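PDB 2QSB: UPF0147 protein Ta0600 from Thermoplasma acidophilum DSM 1728, which is of unknown function, an uncharacterised UPF0147-family protein that folds as a small four-helix bundle. Local coordinates for residues A[13-18]-A[41-46]; A[20-25]-A[34-39]. All blocks are in the same frame, centred on the assembly; numbering follows the deposited sequence. Where two conformers were deposited one is given.

Overall arrangement
From the N terminus the chain runs along helix 6-23, turns through a short loop and returns along helix 30-43, so the two helices form an antiparallel hairpin. Contact 2 (20-25 with 34-39) pairs the parts of the two helices nearer the turn and closes the smaller loop, with eight residues between its segments. Contact 1 (13-18 with 41-46) lies farther from the turn, its centre about 10 Å from that of contact 2, and encloses contact 2 within a larger loop. Both contacts zip the same pair of helices together. Helices 50-65 and 72-88 follow and complete the four-helix bundle, each packing on residues of this first hairpin.

Contact 1. Residues A[13-18]-A[41-46]; sequences NEVMYL and AKLSQE
Val15 is the first residue of 13-18 to reach the returning helix: its CG1 meets CD1 of Leu43 at 3.6 Å, the two side chains lying roughly perpendicular. CG1 stands anti to the backbone N (chi1 165°), and this rotation carries the methyl to the leucine. Val15 also touches Lys84 of helix 72-88, so it packs on two helices at once. One residue on, Met16, present as selenomethionine, flanks the same leucine. Its chain bends at chi2 and chi3 (-64° and -62°) and runs antiparallel alongside Leu43, which brings SE to 3.9 Å from Leu43 CB and 4.1 Å from Leu43 CD1. The CA atoms of the two segments come closest at this pair, Met16 CA and Leu43 CA, 8.1 Å apart. This is the packing of an antiparallel helical hairpin in a four-helix bundle, joining the middle of helix 6-23 to the C-terminal part of helix 30-43 and the residue that follows. Leu43 fills the interior side of the joint and is buried, touching Phe12 and Leu19 of the first helix as well as Val57 of helix 50-65. The methyl of Met16 goes the other way, toward the more exposed side, where CE lies 3.6 Å from OG of Ser44. That hydroxyl is already bonded to Lys40 O, four residues earlier in the chain, and its approach to CE is a van der Waals one.

Contact 2. Residues A[20-25]-A[34-39]; sequences DELSQD and KVAQDS
Ser23 faces Ala36 where the CA atoms of the two segments come closest, Ser23 CA and Ala36 CA being 5.1 Å apart. The serine CB rests 3.9 Å from Ala36 CB and 4.0 Å from the backbone N of Gln37, lying close against the opposing helix. From there OG turns back to its own helix: chi1 of 81° sets it between the backbone N and the carbonyl carbon, and it donates to Asp20 O at 2.8 Å, tilted 20° from the carbonyl plane. The hydroxyl is thus tied down one turn back, leaving the carbon side of the serine to pack. The methyl of Ala36 answers by settling against the backbone of the other helix, 3.7 Å from Ser23 N. Small side chains at this point let the two arms of the antiparallel helical hairpin come together near their connecting loop, in the four-helix bundle. On the interior side Leu22 lies against the same methyl, its CG and CD2 each 4.0 Å from Ala36 CB. Its CG stands opposite the backbone N (chi1 -177°), which lays the branch alongside the alanine, while Leu22 CB flanks the methyl too, 4.1 Å from Ala36 CB. The leucine goes on to touch Leu78 and Ile81 of helix 72-88.

Contact 1. Residues A[13-18]-A[41-46]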
loop_
_atom_site.group_PDB
_atom_site.type_symbol
_atom_site.label_atom_id
_atom_site.label_comp_id
_atom_site.label_asym_id
_atom_site.label_seq_id
_atom_site.Cartn_x
_atom_site.Cartn_y
_atom_site.Cartn_z
ATOM N N ASN A 13 -3.540 -10.672 -0.241
ATOM C CA ASN A 13 -2.886 -11.037 -1.487
ATOM C C ASN A 13 -2.965 -9.925 -2.521
ATOM O O ASN A 13 -1.996 -9.635 -3.226
ATOM C CB ASN A 13 -3.533 -12.278 -2.104
ATOM C CG ASN A 13 -3.312 -13.521 -1.302
ATOM O OD1 ASN A 13 -2.397 -13.596 -0.471
ATOM N ND2 ASN A 13 -4.149 -14.528 -1.544
ATOM N N GLU A 14 -4.148 -9.319 -2.650
ATOM C CA GLU A 14 -4.333 -8.234 -3.603
ATOM C C GLU A 14 -3.490 -7.021 -3.224
ATOM O O GLU A 14 -2.868 -6.412 -4.102
ATOM C CB GLU A 14 -5.835 -7.865 -3.644
ATOM C CG GLU A 14 -6.707 -8.951 -4.265
ATOM C CD GLU A 14 -8.186 -8.863 -3.922
ATOM O OE1 GLU A 14 -8.661 -7.996 -3.150
ATOM O OE2 GLU A 14 -8.905 -9.729 -4.444
ATOM N N VAL A 15 -3.432 -6.689 -1.933
ATOM C CA VAL A 15 -2.607 -5.563 -1.495
ATOM C C VAL A 15 -1.141 -5.805 -1.850
ATOM O O VAL A 15 -0.467 -4.895 -2.331
ATOM C CB VAL A 15 -2.811 -5.304 0.017
ATOM C CG1 VAL A 15 -1.726 -4.396 0.576
ATOM C CG2 VAL A 15 -4.207 -4.727 0.264
HETATM N N MSE A 16 -0.640 -7.020 -1.604
HETATM C CA MSE A 16 0.774 -7.292 -1.914
HETATM C C MSE A 16 1.051 -7.171 -3.395
HETATM O O MSE A 16 2.060 -6.584 -3.790
HETATM C CB MSE A 16 1.147 -8.672 -1.384
HETATM C CG MSE A 16 1.269 -8.753 0.140
HETATM SE SE MSE A 16 2.715 -7.655 0.907
HETATM C CE MSE A 16 4.154 -8.527 0.038
ATOM N N TYR A 17 0.156 -7.707 -4.220
ATOM C CA TYR A 17 0.331 -7.628 -5.664
ATOM C C TYR A 17 0.278 -6.165 -6.127
ATOM O O TYR A 17 1.136 -5.712 -6.897
ATOM C CB TYR A 17 -0.788 -8.424 -6.354
ATOM C CG TYR A 17 -0.863 -8.145 -7.827
ATOM C CD1 TYR A 17 0.117 -8.602 -8.706
ATOM C CD2 TYR A 17 -1.884 -7.358 -8.330
ATOM C CE1 TYR A 17 0.047 -8.306 -10.068
ATOM C CE2 TYR A 17 -1.958 -7.068 -9.671
ATOM C CZ TYR A 17 -0.999 -7.540 -10.525
ATOM O OH TYR A 17 -1.079 -7.214 -11.867
ATOM N N LEU A 18 -0.707 -5.407 -5.633
ATOM C CA LEU A 18 -0.846 -4.028 -6.071
ATOM C C LEU A 18 0.322 -3.167 -5.591
ATOM O O LEU A 18 0.765 -2.271 -6.325
ATOM C CB LEU A 18 -2.177 -3.442 -5.588
ATOM C CG LEU A 18 -3.436 -4.052 -6.227
ATOM C CD1 LEU A 18 -4.672 -3.536 -5.506
ATOM C CD2 LEU A 18 -3.524 -3.750 -7.730
ATOM N N ALA A 41 7.415 -4.393 2.516
ATOM C CA ALA A 41 8.307 -4.937 3.521
ATOM C C ALA A 41 7.663 -4.906 4.899
ATOM O O ALA A 41 7.767 -5.863 5.640
ATOM C CB ALA A 41 9.669 -4.215 3.523
ATOM N N LYS A 42 6.972 -3.820 5.237
ATOM C CA LYS A 42 6.316 -3.714 6.522
ATOM C C LYS A 42 5.218 -4.768 6.659
ATOM O O LYS A 42 5.094 -5.404 7.710
ATOM C CB LYS A 42 5.761 -2.288 6.699
ATOM C CG LYS A 42 5.052 -2.047 8.013
ATOM C CD LYS A 42 5.993 -2.279 9.206
ATOM C CE LYS A 42 5.589 -1.489 10.393
ATOM N NZ LYS A 42 6.576 -1.727 11.484
ATOM N N LEU A 43 4.412 -4.931 5.614
ATOM C CA LEU A 43 3.355 -5.946 5.650
ATOM C C LEU A 43 3.926 -7.353 5.769
ATOM O O LEU A 43 3.229 -8.259 6.215
ATOM C CB LEU A 43 2.503 -5.862 4.383
ATOM C CG LEU A 43 1.593 -4.645 4.337
ATOM C CD1 LEU A 43 0.826 -4.647 3.048
ATOM C CD2 LEU A 43 0.595 -4.606 5.476
ATOM N N SER A 44 5.191 -7.524 5.376
ATOM C CA SER A 44 5.869 -8.818 5.421
ATOM C C SER A 44 6.590 -9.073 6.753
ATOM O O SER A 44 7.285 -10.078 6.874
ATOM C CB SER A 44 6.872 -8.891 4.274
ATOM O OG SER A 44 6.181 -8.867 3.036
ATOM N N GLN A 45 6.481 -8.134 7.705
ATOM C CA GLN A 45 7.166 -8.226 9.015
ATOM C C GLN A 45 6.325 -9.146 9.877
ATOM O O GLN A 45 5.487 -8.713 10.670
ATOM C CB GLN A 45 7.371 -6.864 9.694
ATOM C CG GLN A 45 8.409 -5.926 9.046
ATOM C CD GLN A 45 9.890 -6.397 9.103
ATOM O OE1 GLN A 45 10.753 -5.874 8.372
ATOM N NE2 GLN A 45 10.176 -7.369 9.946
ATOM N N GLU A 46 6.562 -10.450 9.692
ATOM C CA GLU A 46 5.683 -11.506 10.194
ATOM C C GLU A 46 5.772 -11.649 11.738
ATOM O O GLU A 46 4.961 -12.343 12.333
ATOM C CB GLU A 46 5.913 -12.837 9.388
ATOM C CG GLU A 46 5.485 -12.767 7.845
ATOM C CD GLU A 46 5.789 -14.030 6.978
ATOM O OE1 GLU A 46 6.646 -14.855 7.339
ATOM O OE2 GLU A 46 5.167 -14.201 5.904
#

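Contact 2. Residues A[20-25]-A[34-39]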
loop_
_atom_site.group_PDB
_atom_site.type_symbol
_atom_site.label_atom_id
_atom_site.label_comp_id
_atom_site.label_asym_id
_atom_site.label_seq_id
_atom_site.Cartn_x
_atom_site.Cartn_y
_atom_site.Cartn_z
ATOM N N ASP A 20 3.340 -4.308 -5.094
ATOM C CA ASP A 20 4.462 -4.678 -5.944
ATOM C C ASP A 20 4.402 -3.967 -7.289
ATOM O O ASP A 20 5.422 -3.412 -7.756
ATOM C CB ASP A 20 4.574 -6.180 -6.105
ATOM C CG ASP A 20 5.938 -6.550 -6.644
ATOM O OD1 ASP A 20 6.893 -6.558 -5.833
ATOM O OD2 ASP A 20 6.048 -6.779 -7.859
ATOM N N GLU A 21 3.232 -3.984 -7.916
ATOM C CA GLU A 21 3.057 -3.257 -9.159
ATOM C C GLU A 21 3.402 -1.774 -9.002
ATOM O O GLU A 21 4.087 -1.201 -9.839
ATOM C CB GLU A 21 1.611 -3.426 -9.644
ATOM C CG GLU A 21 1.286 -4.835 -10.149
ATOM C CD GLU A 21 2.064 -5.200 -11.395
ATOM O OE1 GLU A 21 1.688 -4.682 -12.464
ATOM O OE2 GLU A 21 3.034 -5.987 -11.320
ATOM N N LEU A 22 2.916 -1.148 -7.936
ATOM C CA LEU A 22 3.156 0.278 -7.733
ATOM C C LEU A 22 4.654 0.536 -7.593
ATOM O O LEU A 22 5.177 1.546 -8.102
ATOM C CB LEU A 22 2.338 0.773 -6.514
ATOM C CG LEU A 22 2.427 2.268 -6.221
ATOM C CD1 LEU A 22 1.898 3.059 -7.414
ATOM C CD2 LEU A 22 1.630 2.572 -4.977
ATOM N N SER A 23 5.359 -0.344 -6.876
ATOM C CA SER A 23 6.787 -0.160 -6.648
ATOM C C SER A 23 7.583 -0.214 -7.944
ATOM O O SER A 23 8.701 0.294 -8.007
ATOM C CB SER A 23 7.306 -1.208 -5.655
ATOM O OG SER A 23 7.551 -2.469 -6.288
ATOM N N GLN A 24 7.017 -0.854 -8.964
ATOM C CA GLN A 24 7.695 -1.031 -10.258
ATOM C C GLN A 24 7.182 -0.050 -11.323
ATOM O O GLN A 24 7.601 -0.116 -12.483
ATOM C CB GLN A 24 7.501 -2.461 -10.783
ATOM C CG GLN A 24 8.085 -3.572 -9.899
ATOM C CD GLN A 24 9.524 -3.336 -9.577
ATOM O OE1 GLN A 24 9.901 -2.983 -8.446
ATOM N NE2 GLN A 24 10.354 -3.489 -10.590
ATOM N N ASP A 25 6.302 0.866 -10.941
ATOM C CA ASP A 25 5.617 1.700 -11.913
ATOM C C ASP A 25 6.415 2.970 -12.204
ATOM O O ASP A 25 6.436 3.884 -11.411
ATOM C CB ASP A 25 4.230 2.064 -11.365
ATOM C CG ASP A 25 3.390 2.766 -12.381
ATOM O OD1 ASP A 25 3.918 3.146 -13.453
ATOM O OD2 ASP A 25 2.199 2.967 -12.083
ATOM N N LYS A 34 9.165 4.107 -3.704
ATOM C CA LYS A 34 9.860 3.784 -2.463
ATOM C C LYS A 34 8.898 3.513 -1.305
ATOM O O LYS A 34 9.117 2.580 -0.536
ATOM C CB LYS A 34 10.853 4.909 -2.127
ATOM C CG LYS A 34 11.577 4.781 -0.795
ATOM C CD LYS A 34 12.401 3.528 -0.676
ATOM C CE LYS A 34 13.241 3.640 0.604
ATOM N NZ LYS A 34 13.518 2.361 1.288
ATOM N N VAL A 35 7.857 4.320 -1.192
ATOM C CA VAL A 35 6.871 4.058 -0.157
ATOM C C VAL A 35 6.193 2.703 -0.413
ATOM O O VAL A 35 5.973 1.928 0.516
ATOM C CB VAL A 35 5.867 5.223 -0.020
ATOM C CG1 VAL A 35 4.612 4.787 0.741
ATOM C CG2 VAL A 35 6.552 6.397 0.689
ATOM N N ALA A 36 5.915 2.379 -1.669
ATOM C CA ALA A 36 5.309 1.088 -1.980
ATOM C C ALA A 36 6.266 -0.047 -1.552
ATOM O O ALA A 36 5.821 -1.044 -0.981
ATOM C CB ALA A 36 5.014 1.001 -3.475
ATOM N N GLN A 37 7.553 0.132 -1.854
ATOM C CA GLN A 37 8.612 -0.800 -1.431
ATOM C C GLN A 37 8.601 -1.009 0.085
ATOM O O GLN A 37 8.549 -2.139 0.582
ATOM C CB GLN A 37 9.998 -0.313 -1.929
ATOM C CG GLN A 37 11.122 -1.310 -1.564
ATOM C CD GLN A 37 12.528 -0.911 -2.041
ATOM O OE1 GLN A 37 12.800 -0.891 -3.228
ATOM N NE2 GLN A 37 13.401 -0.580 -1.102
ATOM N N ASP A 38 8.614 0.092 0.825
ATOM C CA ASP A 38 8.677 0.039 2.278
ATOM C C ASP A 38 7.393 -0.539 2.848
ATOM O O ASP A 38 7.407 -1.262 3.842
ATOM C CB ASP A 38 8.921 1.417 2.842
ATOM C CG ASP A 38 10.351 1.946 2.562
ATOM O OD1 ASP A 38 11.232 1.202 2.124
ATOM O OD2 ASP A 38 10.548 3.135 2.835
ATOM N N SER A 39 6.268 -0.282 2.184
ATOM C CA SER A 39 4.974 -0.799 2.642
ATOM C C SER A 39 4.900 -2.310 2.525
ATOM O O SER A 39 4.442 -2.994 3.440
ATOM C CB SER A 39 3.816 -0.180 1.850
ATOM O OG SER A 39 3.695 1.205 2.097
#